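Long-range contacts in transcriptional regulator (Enterococcus faecalis, PDB 3QFI), which is of unknown function but belongs to the LytR-CpsA-Psr family and has a mixed beta sheet packed with helices: residues Ala14-Gln19 against Met214-Lys219; Val48-Lys53 against Ser222-Ile227; Leu99-His104 against Thr258-Leu263. All coordinates share one frame; numbering follows the deposited sequence.

Contact 1 of 3, residues Ala14-Gln19 against Met214-Lys219; sequences ANIDAQ and MDIQSK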
ATOM      1  N   ALA A  14       0.147  18.761  -4.382  1.00 33.73           N
ATOM      2  CA  ALA A  14       1.295  18.799  -3.475  1.00 26.34           C
ATOM      3  C   ALA A  14       2.533  19.345  -4.204  1.00 18.89           C
ATOM      4  O   ALA A  14       2.931  18.810  -5.231  1.00 20.03           O
ATOM      5  CB  ALA A  14       1.576  17.399  -2.949  1.00 17.85           C
ATOM      6  N   ASN A  15       3.138  20.409  -3.686  1.00 20.90           N
ATOM      7  CA  ASN A  15       4.328  20.981  -4.335  1.00 22.97           C
ATOM      8  C   ASN A  15       5.587  20.210  -3.937  1.00 19.73           C
ATOM      9  O   ASN A  15       6.160  20.457  -2.888  1.00 24.81           O
ATOM     10  CB  ASN A  15       4.482  22.457  -3.953  1.00 19.90           C
ATOM     11  CG  ASN A  15       5.574  23.166  -4.757  1.00 34.36           C
ATOM     12  OD1 ASN A  15       5.604  24.401  -4.834  1.00 29.93           O
ATOM     13  ND2 ASN A  15       6.479  22.387  -5.349  1.00 32.06           N
ATOM     14  N   ILE A  16       6.017  19.281  -4.781  1.00 22.61           N
ATOM     15  CA  ILE A  16       7.193  18.466  -4.478  1.00 31.49           C
ATOM     16  C   ILE A  16       8.460  19.285  -4.432  1.00 30.96           C
ATOM     17  O   ILE A  16       9.394  18.979  -3.678  1.00 21.84           O
ATOM     18  CB  ILE A  16       7.380  17.351  -5.508  1.00 36.52           C
ATOM     19  CG1 ILE A  16       6.225  16.359  -5.385  1.00 38.52           C
ATOM     20  CG2 ILE A  16       8.700  16.637  -5.268  1.00 37.14           C
ATOM     21  CD1 ILE A  16       6.304  15.216  -6.364  1.00 58.24           C
ATOM     22  N   ASP A  17       8.494  20.320  -5.265  1.00 30.42           N
ATOM     23  CA  ASP A  17       9.631  21.210  -5.330  1.00 20.24           C
ATOM     24  C   ASP A  17       9.836  21.848  -3.949  1.00 16.52           C
ATOM     25  O   ASP A  17      10.966  21.956  -3.480  1.00 24.28           O
ATOM     26  CB  ASP A  17       9.379  22.259  -6.417  1.00 16.14           C
ATOM     27  CG  ASP A  17      10.505  23.250  -6.548  1.00 12.97           C
ATOM     28  OD1 ASP A  17      10.508  24.247  -5.786  1.00 21.63           O
ATOM     29  OD2 ASP A  17      11.388  23.030  -7.409  1.00 19.82           O
ATOM     30  N   ALA A  18       8.755  22.243  -3.282  1.00  6.90           N
ATOM     31  CA  ALA A  18       8.883  22.850  -1.953  1.00 11.87           C
ATOM     32  C   ALA A  18       8.908  21.801  -0.825  1.00  7.74           C
ATOM     33  O   ALA A  18       8.702  22.123   0.347  1.00  8.71           O
ATOM     34  CB  ALA A  18       7.746  23.847  -1.722  1.00  4.34           C
ATOM     35  N   GLN A  19       9.193  20.559  -1.196  1.00 14.30           N
ATOM     36  CA  GLN A  19       9.242  19.443  -0.260  1.00 18.16           C
ATOM     37  C   GLN A  19       8.010  19.490   0.637  1.00 15.02           C
ATOM     38  O   GLN A  19       8.070  19.474   1.872  1.00 13.59           O
ATOM     39  CB  GLN A  19      10.524  19.463   0.576  1.00 19.04           C
ATOM     40  CG  GLN A  19      10.542  20.485   1.689  1.00 20.27           C
ATOM     41  CD  GLN A  19      11.409  20.053   2.861  1.00 23.56           C
ATOM     42  OE1 GLN A  19      11.299  20.607   3.957  1.00 27.78           O
ATOM     43  NE2 GLN A  19      12.284  19.065   2.632  1.00  5.67           N
ATOM     44  N   MET A 214      13.999  12.831  -9.016  1.00 30.00           N
ATOM     45  CA  MET A 214      15.218  13.556  -8.670  1.00 32.67           C
ATOM     46  C   MET A 214      14.945  14.537  -7.526  1.00 37.76           C
ATOM     47  O   MET A 214      15.829  14.804  -6.713  1.00 44.54           O
ATOM     48  CB  MET A 214      15.768  14.319  -9.887  1.00 34.92           C
ATOM     49  CG  MET A 214      16.262  13.450 -11.052  1.00 31.47           C
ATOM     50  SD  MET A 214      17.866  12.602 -10.817  1.00 36.88           S
ATOM     51  CE  MET A 214      17.382  11.171  -9.829  1.00 39.52           C
ATOM     52  N   ASP A 215      13.728  15.079  -7.466  1.00 28.97           N
ATOM     53  CA  ASP A 215      13.359  16.011  -6.400  1.00 27.46           C
ATOM     54  C   ASP A 215      13.224  15.268  -5.078  1.00 27.99           C
ATOM     55  O   ASP A 215      13.511  15.815  -4.012  1.00 20.96           O
ATOM     56  CB  ASP A 215      12.026  16.702  -6.710  1.00 28.65           C
ATOM     57  CG  ASP A 215      12.186  17.930  -7.590  1.00 35.95           C
ATOM     58  OD1 ASP A 215      11.164  18.600  -7.854  1.00 34.32           O
ATOM     59  OD2 ASP A 215      13.321  18.228  -8.013  1.00 43.14           O
ATOM     60  N   ILE A 216      12.772  14.020  -5.159  1.00 28.56           N
ATOM     61  CA  ILE A 216      12.593  13.191  -3.976  1.00 23.73           C
ATOM     62  C   ILE A 216      13.938  12.701  -3.450  1.00 28.91           C
ATOM     63  O   ILE A 216      14.186  12.749  -2.251  1.00 33.74           O
ATOM     64  CB  ILE A 216      11.715  11.950  -4.274  1.00 24.01           C
ATOM     65  CG1 ILE A 216      10.478  12.345  -5.088  1.00  6.73           C
ATOM     66  CG2 ILE A 216      11.303  11.281  -2.968  1.00 12.61           C
ATOM     67  CD1 ILE A 216       9.589  13.370  -4.433  1.00 38.62           C
ATOM     68  N   GLN A 217      14.801  12.238  -4.355  1.00 39.92           N
ATOM     69  CA  GLN A 217      16.125  11.725  -3.987  1.00 50.40           C
ATOM     70  C   GLN A 217      17.136  12.840  -3.664  1.00 47.37           C
ATOM     71  O   GLN A 217      18.329  12.704  -3.942  1.00 51.90           O
ATOM     72  CB  GLN A 217      16.696  10.830  -5.114  1.00 58.95           C
ATOM     73  CG  GLN A 217      15.855   9.579  -5.468  1.00 64.45           C
ATOM     74  CD  GLN A 217      16.544   8.636  -6.477  1.00 61.49           C
ATOM     75  OE1 GLN A 217      16.957   9.056  -7.564  1.00 62.81           O
ATOM     76  NE2 GLN A 217      16.646   7.356  -6.119  1.00 50.92           N
ATOM     77  N   SER A 218      16.665  13.934  -3.077  1.00 39.39           N
ATOM     78  CA  SER A 218      17.550  15.044  -2.739  1.00 34.37           C
ATOM     79  C   SER A 218      16.875  16.005  -1.782  1.00 34.52           C
ATOM     80  O   SER A 218      17.484  16.971  -1.322  1.00 36.72           O
ATOM     81  CB  SER A 218      17.934  15.815  -3.999  1.00 35.20           C
ATOM     82  OG  SER A 218      16.787  16.381  -4.608  1.00 45.16           O
ATOM     83  N   LYS A 219      15.616  15.738  -1.473  1.00 28.67           N
ATOM     84  CA  LYS A 219      14.878  16.630  -0.603  1.00 22.49           C
ATOM     85  C   LYS A 219      13.966  15.922   0.380  1.00 24.48           C
ATOM     86  O   LYS A 219      13.404  16.549   1.276  1.00 26.97           O
ATOM     87  CB  LYS A 219      14.066  17.574  -1.470  1.00 23.02           C
ATOM     88  CG  LYS A 219      14.913  18.540  -2.271  1.00  9.79           C
ATOM     89  CD  LYS A 219      14.149  19.113  -3.446  1.00 24.26           C
ATOM     90  CE  LYS A 219      12.734  19.492  -3.049  1.00 31.38           C
ATOM     91  NZ  LYS A 219      12.750  20.453  -1.915  1.00 32.03           N
TER

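Contact 2 of 3, residues Val48-Lys53 against Ser222-Ile227; sequences VTINPK and SAFKTI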
ATOM      1  N   VAL A  48       1.329   5.198   1.068  1.00  6.35           N
ATOM      2  CA  VAL A  48       2.484   5.710   1.798  1.00  1.64           C
ATOM      3  C   VAL A  48       2.405   7.227   1.895  1.00  9.53           C
ATOM      4  O   VAL A  48       2.041   7.895   0.926  1.00 10.42           O
ATOM      5  CB  VAL A  48       3.817   5.325   1.090  1.00  3.03           C
ATOM      6  CG1 VAL A  48       5.001   5.969   1.800  1.00  1.00           C
ATOM      7  CG2 VAL A  48       3.976   3.823   1.076  1.00  7.18           C
ATOM      8  N   THR A  49       2.712   7.771   3.071  1.00 10.04           N
ATOM      9  CA  THR A  49       2.711   9.221   3.248  1.00 11.61           C
ATOM     10  C   THR A  49       4.136   9.678   3.539  1.00 12.57           C
ATOM     11  O   THR A  49       4.791   9.180   4.458  1.00 17.95           O
ATOM     12  CB  THR A  49       1.780   9.700   4.401  1.00 12.30           C
ATOM     13  OG1 THR A  49       2.103   9.015   5.618  1.00 21.50           O
ATOM     14  CG2 THR A  49       0.321   9.469   4.038  1.00  2.95           C
ATOM     15  N   ILE A  50       4.614  10.611   2.726  1.00 10.98           N
ATOM     16  CA  ILE A  50       5.956  11.145   2.869  1.00  9.21           C
ATOM     17  C   ILE A  50       5.825  12.496   3.570  1.00  8.89           C
ATOM     18  O   ILE A  50       5.262  13.442   3.012  1.00 13.74           O
ATOM     19  CB  ILE A  50       6.618  11.315   1.471  1.00 21.24           C
ATOM     20  CG1 ILE A  50       6.388  10.048   0.639  1.00 19.72           C
ATOM     21  CG2 ILE A  50       8.124  11.573   1.603  1.00 21.14           C
ATOM     22  CD1 ILE A  50       6.960   8.793   1.256  1.00  9.17           C
ATOM     23  N   ASN A  51       6.313  12.567   4.808  1.00 12.49           N
ATOM     24  CA  ASN A  51       6.262  13.800   5.587  1.00 18.64           C
ATOM     25  C   ASN A  51       7.637  14.159   6.121  1.00 12.92           C
ATOM     26  O   ASN A  51       8.017  13.747   7.211  1.00 22.66           O
ATOM     27  CB  ASN A  51       5.293  13.680   6.759  1.00 19.01           C
ATOM     28  CG  ASN A  51       5.205  14.966   7.567  1.00 31.38           C
ATOM     29  OD1 ASN A  51       4.863  16.034   7.036  1.00 28.26           O
ATOM     30  ND2 ASN A  51       5.524  14.876   8.854  1.00 40.45           N
ATOM     31  N   PRO A  52       8.405  14.937   5.352  1.00 13.33           N
ATOM     32  CA  PRO A  52       9.745  15.339   5.777  1.00 21.27           C
ATOM     33  C   PRO A  52       9.734  16.254   6.998  1.00 30.41           C
ATOM     34  O   PRO A  52      10.705  16.307   7.737  1.00 42.00           O
ATOM     35  CB  PRO A  52      10.309  16.025   4.534  1.00 18.40           C
ATOM     36  CG  PRO A  52       9.089  16.620   3.895  1.00 16.39           C
ATOM     37  CD  PRO A  52       8.072  15.508   4.033  1.00 15.62           C
ATOM     38  N   LYS A  53       8.635  16.967   7.217  1.00 32.34           N
ATOM     39  CA  LYS A  53       8.545  17.867   8.359  1.00 32.96           C
ATOM     40  C   LYS A  53       8.630  17.095   9.674  1.00 33.41           C
ATOM     41  O   LYS A  53       8.807  17.681  10.740  1.00 35.28           O
ATOM     42  CB  LYS A  53       7.240  18.666   8.300  1.00 46.30           C
ATOM     43  CG  LYS A  53       7.049  19.451   6.992  1.00 54.03           C
ATOM     44  CD  LYS A  53       5.629  20.001   6.868  1.00 50.57           C
ATOM     45  CE  LYS A  53       5.446  20.797   5.585  1.00 47.27           C
ATOM     46  NZ  LYS A  53       4.072  21.366   5.469  1.00 46.32           N
ATOM     47  N   SER A 222      15.472  12.580   4.246  1.00 15.31           N
ATOM     48  CA  SER A 222      15.224  12.566   5.670  1.00 17.40           C
ATOM     49  C   SER A 222      13.876  11.926   5.970  1.00 24.97           C
ATOM     50  O   SER A 222      13.705  11.232   6.989  1.00 29.96           O
ATOM     51  CB  SER A 222      15.236  13.988   6.215  1.00 16.06           C
ATOM     52  OG  SER A 222      14.099  14.708   5.775  1.00 27.15           O
ATOM     53  N   ALA A 223      12.917  12.170   5.080  1.00 30.06           N
ATOM     54  CA  ALA A 223      11.562  11.640   5.228  1.00 24.90           C
ATOM     55  C   ALA A 223      11.531  10.115   5.309  1.00 21.82           C
ATOM     56  O   ALA A 223      10.554   9.533   5.780  1.00 25.33           O
ATOM     57  CB  ALA A 223      10.696  12.123   4.069  1.00 24.29           C
ATOM     58  N   PHE A 224      12.600   9.471   4.850  1.00 23.75           N
ATOM     59  CA  PHE A 224      12.681   8.014   4.890  1.00 28.35           C
ATOM     60  C   PHE A 224      13.587   7.528   6.020  1.00 36.78           C
ATOM     61  O   PHE A 224      13.958   6.352   6.070  1.00 47.39           O
ATOM     62  CB  PHE A 224      13.163   7.457   3.544  1.00 23.50           C
ATOM     63  CG  PHE A 224      12.210   7.734   2.417  1.00 29.84           C
ATOM     64  CD1 PHE A 224      12.394   8.832   1.583  1.00 33.76           C
ATOM     65  CD2 PHE A 224      11.066   6.956   2.253  1.00 30.56           C
ATOM     66  CE1 PHE A 224      11.450   9.160   0.610  1.00 32.38           C
ATOM     67  CE2 PHE A 224      10.116   7.272   1.286  1.00 26.48           C
ATOM     68  CZ  PHE A 224      10.308   8.380   0.461  1.00 23.12           C
ATOM     69  N   LYS A 225      13.943   8.430   6.931  1.00 40.77           N
ATOM     70  CA  LYS A 225      14.791   8.048   8.056  1.00 42.34           C
ATOM     71  C   LYS A 225      14.057   7.041   8.921  1.00 45.17           C
ATOM     72  O   LYS A 225      14.675   6.230   9.603  1.00 48.40           O
ATOM     73  CB  LYS A 225      15.165   9.271   8.910  1.00 34.01           C
ATOM     74  CG  LYS A 225      16.305  10.119   8.352  1.00 29.54           C
ATOM     75  CD  LYS A 225      16.688  11.239   9.311  1.00 22.20           C
ATOM     76  CE  LYS A 225      17.922  12.005   8.832  1.00 34.84           C
ATOM     77  NZ  LYS A 225      18.415  12.995   9.850  1.00 29.42           N
ATOM     78  N   THR A 226      12.731   7.095   8.884  1.00 43.84           N
ATOM     79  CA  THR A 226      11.911   6.200   9.683  1.00 32.55           C
ATOM     80  C   THR A 226      10.635   5.886   8.920  1.00 30.53           C
ATOM     81  O   THR A 226       9.859   6.789   8.597  1.00 29.90           O
ATOM     82  CB  THR A 226      11.520   6.857  11.025  1.00 39.78           C
ATOM     83  OG1 THR A 226      12.672   7.484  11.607  1.00 39.80           O
ATOM     84  CG2 THR A 226      10.971   5.810  11.987  1.00 50.20           C
ATOM     85  N   ILE A 227      10.426   4.609   8.631  1.00 22.56           N
ATOM     86  CA  ILE A 227       9.244   4.160   7.914  1.00 20.70           C
ATOM     87  C   ILE A 227       8.285   3.478   8.897  1.00 27.07           C
ATOM     88  O   ILE A 227       8.508   2.333   9.278  1.00 26.80           O
ATOM     89  CB  ILE A 227       9.632   3.148   6.820  1.00 26.46           C
ATOM     90  CG1 ILE A 227      10.887   3.623   6.072  1.00 19.18           C
ATOM     91  CG2 ILE A 227       8.467   2.954   5.861  1.00 37.85           C
ATOM     92  CD1 ILE A 227      10.772   4.976   5.422  1.00 17.01           C
TER

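Contact 3 of 3, residues Leu99-His104 against Thr258-Leu263; sequences LDIPIH and TLRKQL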
ATOM      1  N   LEU A  99      -9.726   6.665   3.025  1.00  5.64           N
ATOM      2  CA  LEU A  99      -8.772   7.248   3.954  1.00  8.16           C
ATOM      3  C   LEU A  99      -9.000   8.735   4.175  1.00  7.18           C
ATOM      4  O   LEU A  99      -8.302   9.373   4.956  1.00 11.43           O
ATOM      5  CB  LEU A  99      -7.353   7.030   3.435  1.00 17.40           C
ATOM      6  CG  LEU A  99      -7.049   5.578   3.087  1.00 20.11           C
ATOM      7  CD1 LEU A  99      -5.653   5.492   2.492  1.00 19.62           C
ATOM      8  CD2 LEU A  99      -7.174   4.700   4.331  1.00  1.04           C
ATOM      9  N   ASP A 100      -9.981   9.282   3.480  1.00 14.52           N
ATOM     10  CA  ASP A 100     -10.292  10.695   3.572  1.00 16.26           C
ATOM     11  C   ASP A 100      -9.040  11.534   3.406  1.00 13.82           C
ATOM     12  O   ASP A 100      -8.809  12.477   4.166  1.00 12.54           O
ATOM     13  CB  ASP A 100     -10.962  11.047   4.900  1.00 18.27           C
ATOM     14  CG  ASP A 100     -11.481  12.482   4.918  1.00 29.68           C
ATOM     15  OD1 ASP A 100     -12.171  12.876   3.953  1.00 32.90           O
ATOM     16  OD2 ASP A 100     -11.201  13.211   5.889  1.00 25.78           O
ATOM     17  N   ILE A 101      -8.228  11.180   2.417  1.00 11.38           N
ATOM     18  CA  ILE A 101      -7.014  11.926   2.133  1.00  7.56           C
ATOM     19  C   ILE A 101      -6.805  12.049   0.644  1.00  7.97           C
ATOM     20  O   ILE A 101      -7.410  11.348  -0.145  1.00 13.66           O
ATOM     21  CB  ILE A 101      -5.720  11.261   2.716  1.00 17.43           C
ATOM     22  CG1 ILE A 101      -5.555   9.844   2.168  1.00 11.04           C
ATOM     23  CG2 ILE A 101      -5.765  11.253   4.239  1.00 17.73           C
ATOM     24  CD1 ILE A 101      -4.172   9.274   2.428  1.00 11.52           C
ATOM     25  N   PRO A 102      -5.959  12.988   0.234  1.00  8.01           N
ATOM     26  CA  PRO A 102      -5.748  13.090  -1.208  1.00 12.02           C
ATOM     27  C   PRO A 102      -4.603  12.137  -1.596  1.00 16.78           C
ATOM     28  O   PRO A 102      -3.650  11.954  -0.833  1.00  5.85           O
ATOM     29  CB  PRO A 102      -5.382  14.562  -1.398  1.00 12.52           C
ATOM     30  CG  PRO A 102      -4.602  14.860  -0.148  1.00  1.00           C
ATOM     31  CD  PRO A 102      -5.442  14.179   0.934  1.00 15.62           C
ATOM     32  N   ILE A 103      -4.742  11.501  -2.754  1.00  8.64           N
ATOM     33  CA  ILE A 103      -3.727  10.601  -3.275  1.00  8.53           C
ATOM     34  C   ILE A 103      -3.060  11.403  -4.370  1.00 11.36           C
ATOM     35  O   ILE A 103      -3.589  11.497  -5.477  1.00 18.89           O
ATOM     36  CB  ILE A 103      -4.329   9.347  -3.936  1.00 14.17           C
ATOM     37  CG1 ILE A 103      -5.066   8.499  -2.907  1.00 13.36           C
ATOM     38  CG2 ILE A 103      -3.210   8.532  -4.592  1.00 15.52           C
ATOM     39  CD1 ILE A 103      -4.174   7.970  -1.785  1.00  1.00           C
ATOM     40  N   HIS A 104      -1.908  11.982  -4.069  1.00  8.71           N
ATOM     41  CA  HIS A 104      -1.196  12.807  -5.035  1.00  4.13           C
ATOM     42  C   HIS A 104      -0.604  12.059  -6.204  1.00 12.61           C
ATOM     43  O   HIS A 104      -0.602  12.550  -7.338  1.00 21.83           O
ATOM     44  CB  HIS A 104      -0.091  13.557  -4.324  1.00  1.00           C
ATOM     45  CG  HIS A 104      -0.588  14.370  -3.181  1.00 14.68           C
ATOM     46  ND1 HIS A 104      -0.273  14.084  -1.871  1.00 11.71           N
ATOM     47  CD2 HIS A 104      -1.434  15.425  -3.148  1.00 16.62           C
ATOM     48  CE1 HIS A 104      -0.904  14.931  -1.080  1.00 19.05           C
ATOM     49  NE2 HIS A 104      -1.615  15.755  -1.830  1.00 10.95           N
ATOM     50  N   THR A 258      -4.863  10.562  11.538  1.00 10.97           N
ATOM     51  CA  THR A 258      -3.420  10.360  11.556  1.00 14.89           C
ATOM     52  C   THR A 258      -2.808  10.677  10.192  1.00 21.60           C
ATOM     53  O   THR A 258      -1.920  11.518  10.079  1.00 30.65           O
ATOM     54  CB  THR A 258      -3.062   8.920  11.877  1.00 13.24           C
ATOM     55  OG1 THR A 258      -3.574   8.584  13.168  1.00 16.78           O
ATOM     56  CG2 THR A 258      -1.555   8.736  11.853  1.00  5.36           C
ATOM     57  N   LEU A 259      -3.278   9.985   9.160  1.00 15.05           N
ATOM     58  CA  LEU A 259      -2.756  10.203   7.831  1.00 15.51           C
ATOM     59  C   LEU A 259      -2.935  11.655   7.442  1.00 16.60           C
ATOM     60  O   LEU A 259      -1.994  12.294   6.963  1.00 16.21           O
ATOM     61  CB  LEU A 259      -3.447   9.280   6.836  1.00 17.16           C
ATOM     62  CG  LEU A 259      -3.220   7.820   7.223  1.00 21.46           C
ATOM     63  CD1 LEU A 259      -3.770   6.910   6.138  1.00 15.62           C
ATOM     64  CD2 LEU A 259      -1.727   7.562   7.431  1.00 14.38           C
ATOM     65  N   ARG A 260      -4.130  12.187   7.667  1.00 11.68           N
ATOM     66  CA  ARG A 260      -4.383  13.575   7.343  1.00  7.12           C
ATOM     67  C   ARG A 260      -3.321  14.495   7.980  1.00 14.31           C
ATOM     68  O   ARG A 260      -2.870  15.446   7.338  1.00  9.96           O
ATOM     69  CB  ARG A 260      -5.780  13.986   7.810  1.00  2.92           C
ATOM     70  CG  ARG A 260      -6.924  13.427   6.988  1.00  2.15           C
ATOM     71  CD  ARG A 260      -8.256  13.966   7.502  1.00 10.80           C
ATOM     72  NE  ARG A 260      -8.442  15.361   7.129  1.00  3.36           N
ATOM     73  CZ  ARG A 260      -8.612  15.756   5.874  1.00 12.85           C
ATOM     74  NH1 ARG A 260      -8.629  14.854   4.894  1.00  5.01           N
ATOM     75  NH2 ARG A 260      -8.736  17.051   5.591  1.00  9.86           N
ATOM     76  N   LYS A 261      -2.908  14.233   9.221  1.00 10.74           N
ATOM     77  CA  LYS A 261      -1.898  15.104   9.832  1.00 13.95           C
ATOM     78  C   LYS A 261      -0.516  14.893   9.197  1.00 16.61           C
ATOM     79  O   LYS A 261       0.284  15.827   9.094  1.00  9.60           O
ATOM     80  CB  LYS A 261      -1.834  14.912  11.358  1.00 15.19           C
ATOM     81  CG  LYS A 261      -3.042  15.481  12.113  1.00 28.93           C
ATOM     82  CD  LYS A 261      -2.873  15.363  13.628  1.00 40.17           C
ATOM     83  CE  LYS A 261      -4.076  15.927  14.406  1.00 39.12           C
ATOM     84  NZ  LYS A 261      -3.831  15.961  15.893  1.00 31.45           N
ATOM     85  N   GLN A 262      -0.242  13.664   8.779  1.00  5.92           N
ATOM     86  CA  GLN A 262       1.007  13.339   8.105  1.00  2.25           C
ATOM     87  C   GLN A 262       1.144  14.242   6.871  1.00  7.45           C
ATOM     88  O   GLN A 262       2.250  14.580   6.454  1.00  8.51           O
ATOM     89  CB  GLN A 262       1.004  11.874   7.645  1.00  2.19           C
ATOM     90  CG  GLN A 262       1.355  10.876   8.725  1.00  7.68           C
ATOM     91  CD  GLN A 262       2.641  11.255   9.424  1.00 23.77           C
ATOM     92  OE1 GLN A 262       2.627  11.902  10.474  1.00 21.43           O
ATOM     93  NE2 GLN A 262       3.769  10.880   8.825  1.00 10.53           N
ATOM     94  N   LEU A 263       0.006  14.625   6.297  1.00 12.22           N
ATOM     95  CA  LEU A 263      -0.022  15.458   5.107  1.00 13.24           C
ATOM     96  C   LEU A 263      -0.270  16.929   5.397  1.00 14.46           C
ATOM     97  O   LEU A 263      -0.736  17.669   4.528  1.00 21.71           O
ATOM     98  CB  LEU A 263      -1.088  14.934   4.143  1.00 18.54           C
ATOM     99  CG  LEU A 263      -0.883  13.494   3.661  1.00 17.71           C
ATOM    100  CD1 LEU A 263      -2.121  13.043   2.913  1.00 12.63           C
ATOM    101  CD2 LEU A 263       0.360  13.396   2.756  1.00 20.10           C
TER

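Contact 1 of 3, residues Ala14-Gln19 against Met214-Lys219
A type I beta turn from Ile-16 to Gln-19 meets the C-terminal end of helix 210-216 and the residues that follow it, and Lys-219 makes the largest single contribution to the junction. Its side chain is bent at both outer bonds (chi3 43°, chi4 57°), which brings the ammonium to the turn. NZ donates to Asp-17 O at 2.8 Å, approaching from above the carbonyl plane, with a C=O...N angle of 139°. Just behind it, CE passes 3.4 Å from Ile-16 O, the same carbonyl that receives Gln-19 N and so closes the turn. Gln-19 answers from its own side: beyond CG the chain is extended, and NE2 reaches Lys-219 O at 3.1 Å in a weak, strongly bent bond. Each of these two residues thus sends its side chain to the other segment's backbone. Next to these bonds lies a small apolar patch. CG2 of Ile-16 lies 3.5 Å from Ile-216 CD1 and 3.6 Å from CB of Asp-215. Farther out, Asp-17 OD2 and Asp-215 OD1 stand 4.5 Å apart, and their like charges probably disfavour a closer approach there. On the helix side, Ser-218 OG donates to Met-214 O at 2.8 Å, in the carbonyl plane, just past the helix. Inward, Ile-216 also packs on Phe-22 at the start of strand 22-28 and on Met-185, so the turn that precedes this strand is held beside the end of helix 210-216, at the start of an inner strand of the sheet.

Contact 2 of 3, residues Val48-Lys53 against Ser222-Ile227
Ser-222 O receives the backbone N of Lys-225 at 2.8 Å, a bond that rounds off the short 3-10 turn whose next residue, Ala-223, faces the end of strand 44-51. The methyl of Ala-223 is the centre of the contact: its CB lies 3.6 Å from Ile-50 CG2 and 3.8 Å from CA of Pro-52, and the two backbones come to within 4.2 Å between the CA atoms of Pro-52 and Ala-223. Ile-50 uses both of its branches. While CG2 meets the alanine, CG1 lies beside the backbone N (chi1 -46°) and carries CD1 to the Phe-224 ring, 3.5 Å from its CZ. Beyond the contact, Phe-224 continues onto Val-181 of helix 166-184, whereas Ser-222 OG turns to Asn-55 and Ala-223 O bonds to the hydroxyl of Ser-57. Ser-222 OG and Ala-223 O are thus tied to the hairpin formed by strands 44-51 and 56-62, and the adhesion between the two segments themselves rests on close packing of hydrocarbon.

Contact 3 of 3, residues Leu99-His104 against Thr258-Leu263
Arg-260 passes Ile-101 and crosses Asp-100, and its atoms can be taken in order. CB lies 4.5 Å from Ile-101 CG2, and CG comes closer to the same methyl, 3.7 Å away, as the two side chains slide past each other in opposite directions. At CD the chain passes 3.4 Å from Asp-100 OD2, and the bend that follows (chi3 74°) brings the edge of the guanidinium to Asp-100 O. NE donates to Lys-266 O. NH1 is directed at Asp-100 O in a hydrogen bond whose modelled length is too short to be trusted in detail. The same nitrogen forms a salt bridge with Asp-100 OD2 at 3.2 Å. The carboxylate and guanidinium planes are 27° apart, but the oxygen lies well out of the guanidinium plane, so the attraction is one of charge alone; His-268 ND1 is the hydrogen-bonding partner of that oxygen. In fold terms, this joins helix 249-262 to the connection between helix 80-98 and strand 105-109, where Asp-100 takes a positive phi. An apolar row continues along the helix. Leu-259 CB approaches Ile-101 CG2 at 4.0 Å, and CD1 of Leu-263 reaches the CD atom of the Pro-102 ring at 4.0 Å. The other methyl, CD2, comes near the plane of the His-104 ring at its edge, 4.3 Å from CE1, while ND1 of that ring bonds to Ser-23 N.

How the contacts relate
Three contacts distant in sequence converge here on one strand end: Phe-22, at the start of strand 22-28, is touched by Ile-216 of contact 1, Ile-50 of contact 2 and His-104 of contact 3. Contacts 1 and 2 have centres about 12 Å apart and abut where Gln-19 O lies 3.6 Å from Pro-52 CG. Contacts 2 and 3, about 13 Å apart between centres, meet along strand 44-51, where Thr-49 OG1 is 3.7 Å from Gln-262 CB. Contacts 1 and 3 are the most widely spaced, about 18 Å between centres, yet Ala-14 CB reaches His-104 CD2 at 3.6 Å. The segments of all three alternate along the chain, interlocking its early and late parts.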